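Local coordinates for beta-galactosidase (Bacillus circulans subsp. alkalophilus, PDB 3TTY), which hydrolyses terminal beta-linked galactose residues from beta-galactosides, using a TIM-barrel glycoside hydrolase domain, at residues 276-280 with 313-317. Sequence-based numbering, arbitrary orientation.
Sequences NYPSM and QNWQP. With GLA (alpha-D-galactopyranose), chain H.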
loop_
_atom_site.group_PDB
_atom_site.type_symbol
_atom_site.label_atom_id
_atom_site.label_comp_id
_atom_site.label_asym_id
_atom_site.label_seq_id
_atom_site.Cartn_x
_atom_site.Cartn_y
_atom_site.Cartn_z
ATOM N N ASN A 276 -20.110 -20.194 -3.704
ATOM C CA ASN A 276 -18.810 -20.794 -3.407
ATOM C C ASN A 276 -17.796 -20.645 -4.538
ATOM O O ASN A 276 -17.934 -21.263 -5.607
ATOM C CB ASN A 276 -18.982 -22.270 -3.044
ATOM C CG ASN A 276 -17.664 -22.967 -2.819
ATOM O OD1 ASN A 276 -17.497 -24.143 -3.161
ATOM N ND2 ASN A 276 -16.710 -22.247 -2.255
ATOM N N TYR A 277 -16.780 -19.824 -4.282
ATOM C CA TYR A 277 -15.745 -19.515 -5.267
ATOM C C TYR A 277 -14.343 -19.739 -4.719
ATOM O O TYR A 277 -13.662 -18.787 -4.336
ATOM C CB TYR A 277 -15.890 -18.072 -5.751
ATOM C CG TYR A 277 -17.150 -17.857 -6.570
ATOM C CD1 TYR A 277 -17.157 -18.092 -7.939
ATOM C CD2 TYR A 277 -18.334 -17.437 -5.969
ATOM C CE1 TYR A 277 -18.310 -17.901 -8.691
ATOM C CE2 TYR A 277 -19.486 -17.246 -6.711
ATOM C CZ TYR A 277 -19.466 -17.482 -8.070
ATOM O OH TYR A 277 -20.609 -17.301 -8.815
ATOM N N PRO A 278 -13.910 -21.004 -4.658
ATOM C CA PRO A 278 -12.549 -21.236 -4.173
ATOM C C PRO A 278 -11.577 -20.894 -5.269
ATOM O O PRO A 278 -11.907 -21.076 -6.445
ATOM C CB PRO A 278 -12.510 -22.748 -3.909
ATOM C CG PRO A 278 -13.934 -23.182 -3.851
ATOM C CD PRO A 278 -14.668 -22.255 -4.794
ATOM N N SER A 279 -10.402 -20.404 -4.893
ATOM C CA SER A 279 -9.296 -20.264 -5.830
ATOM C C SER A 279 -8.501 -21.568 -5.927
ATOM O O SER A 279 -8.643 -22.457 -5.094
ATOM C CB SER A 279 -8.380 -19.112 -5.403
ATOM O OG SER A 279 -9.047 -17.870 -5.578
ATOM N N MET A 280 -7.685 -21.682 -6.966
ATOM C CA MET A 280 -6.715 -22.765 -7.082
ATOM C C MET A 280 -5.978 -22.906 -5.745
ATOM O O MET A 280 -5.544 -23.999 -5.365
ATOM C CB MET A 280 -5.726 -22.413 -8.199
ATOM C CG MET A 280 -4.618 -23.432 -8.464
ATOM S SD MET A 280 -5.010 -24.572 -9.814
ATOM C CE MET A 280 -5.315 -26.053 -8.858
ATOM N N GLN A 313 -13.088 -17.946 -12.691
ATOM C CA GLN A 313 -13.742 -16.780 -12.117
ATOM C C GLN A 313 -12.871 -15.556 -12.386
ATOM O O GLN A 313 -11.691 -15.529 -12.042
ATOM C CB GLN A 313 -13.973 -16.942 -10.607
ATOM C CG GLN A 313 -14.660 -15.708 -9.956
ATOM C CD GLN A 313 -14.618 -15.739 -8.426
ATOM O OE1 GLN A 313 -15.452 -15.125 -7.752
ATOM N NE2 GLN A 313 -13.648 -16.459 -7.879
ATOM N N ASN A 314 -13.458 -14.550 -13.014
ATOM C CA ASN A 314 -12.713 -13.383 -13.435
ATOM C C ASN A 314 -12.113 -12.627 -12.259
ATOM O O ASN A 314 -11.050 -12.030 -12.392
ATOM C CB ASN A 314 -13.620 -12.457 -14.218
ATOM C CG ASN A 314 -14.785 -11.974 -13.390
ATOM O OD1 ASN A 314 -15.677 -12.751 -13.048
ATOM N ND2 ASN A 314 -14.794 -10.685 -13.072
ATOM N N TRP A 315 -12.795 -12.668 -11.111
ATOM C CA TRP A 315 -12.379 -11.903 -9.933
ATOM C C TRP A 315 -11.091 -12.393 -9.273
ATOM O O TRP A 315 -10.451 -11.646 -8.556
ATOM C CB TRP A 315 -13.513 -11.828 -8.900
ATOM C CG TRP A 315 -14.745 -11.161 -9.454
ATOM C CD1 TRP A 315 -15.887 -11.774 -9.908
ATOM C CD2 TRP A 315 -14.942 -9.756 -9.649
ATOM N NE1 TRP A 315 -16.783 -10.831 -10.364
ATOM C CE2 TRP A 315 -16.231 -9.585 -10.209
ATOM C CE3 TRP A 315 -14.157 -8.620 -9.400
ATOM C CZ2 TRP A 315 -16.751 -8.326 -10.517
ATOM C CZ3 TRP A 315 -14.679 -7.370 -9.705
ATOM C CH2 TRP A 315 -15.961 -7.233 -10.258
ATOM N N GLN A 316 -10.702 -13.637 -9.516
ATOM C CA GLN A 316 -9.476 -14.142 -8.912
ATOM C C GLN A 316 -8.253 -13.499 -9.584
ATOM O O GLN A 316 -8.249 -13.248 -10.784
ATOM C CB GLN A 316 -9.424 -15.676 -8.965
ATOM C CG GLN A 316 -10.577 -16.341 -8.226
ATOM C CD GLN A 316 -10.658 -17.852 -8.426
ATOM O OE1 GLN A 316 -11.644 -18.487 -8.027
ATOM N NE2 GLN A 316 -9.630 -18.435 -9.033
ATOM N N PRO A 317 -7.214 -13.216 -8.792
ATOM C CA PRO A 317 -5.987 -12.608 -9.317
ATOM C C PRO A 317 -5.512 -13.374 -10.542
ATOM O O PRO A 317 -5.119 -12.785 -11.551
ATOM C CB PRO A 317 -4.985 -12.791 -8.174
ATOM C CG PRO A 317 -5.826 -12.970 -6.933
ATOM C CD PRO A 317 -7.119 -13.579 -7.364
HETATM C C1 GLA H . -21.180 -13.319 -6.906
HETATM C C2 GLA H . -22.446 -12.655 -7.502
HETATM C C3 GLA H . -22.707 -13.063 -8.963
HETATM C C4 GLA H . -21.401 -12.905 -9.728
HETATM C C5 GLA H . -20.296 -13.697 -9.021
HETATM C C6 GLA H . -19.012 -13.586 -9.853
HETATM O O1 GLA H . -21.282 -14.730 -6.647
HETATM O O2 GLA H . -23.586 -12.980 -6.723
HETATM O O3 GLA H . -23.702 -12.230 -9.583
HETATM O O4 GLA H . -21.084 -11.520 -9.700
HETATM O O5 GLA H . -20.047 -13.113 -7.738
HETATM O O6 GLA H . -18.080 -14.600 -9.457
#
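Q313 carries its amide against the ring of Y277, joining the loops after strands 273-275 and 303-307 at the galactose pocket of this TIM barrel. From CB the Q313 chain runs extended, CG anti to the backbone N (chi1 180°), bringing the amide to the tyrosine. CG of Q313 passes 3.6 Å from O6 of galactose; CD of Q313 lies 3.5 Å from CD1 of Y277, amide and ring planes 23° apart. At the tip, OE1 of Q313 meets the ring obliquely and accepts a weak hydrogen bond of 3.2 Å from galactose O6. NE2 of Q313, beside CB of Y277, donates to OE1 of Q316 in a bent bond (2.9 Å, N-H...O 131°). Glutamine suits because one flat group offers both acceptor and donor. CD of Q316 packs 3.3 Å from OG of S279, and OE1 of Q316 stands 3.0 Å from O of P278, two acceptors with no hydrogen bond between them. Tyrosine suits because its ring packs on amide and sugar, O6 lying 3.3 Å above one face, offset toward the rim, while its OH is hydrogen-bonded to E307. As modelled, this is consistent with the Q313 oxygen facing the galactose 6-hydroxyl, less certainly given those close oxygens.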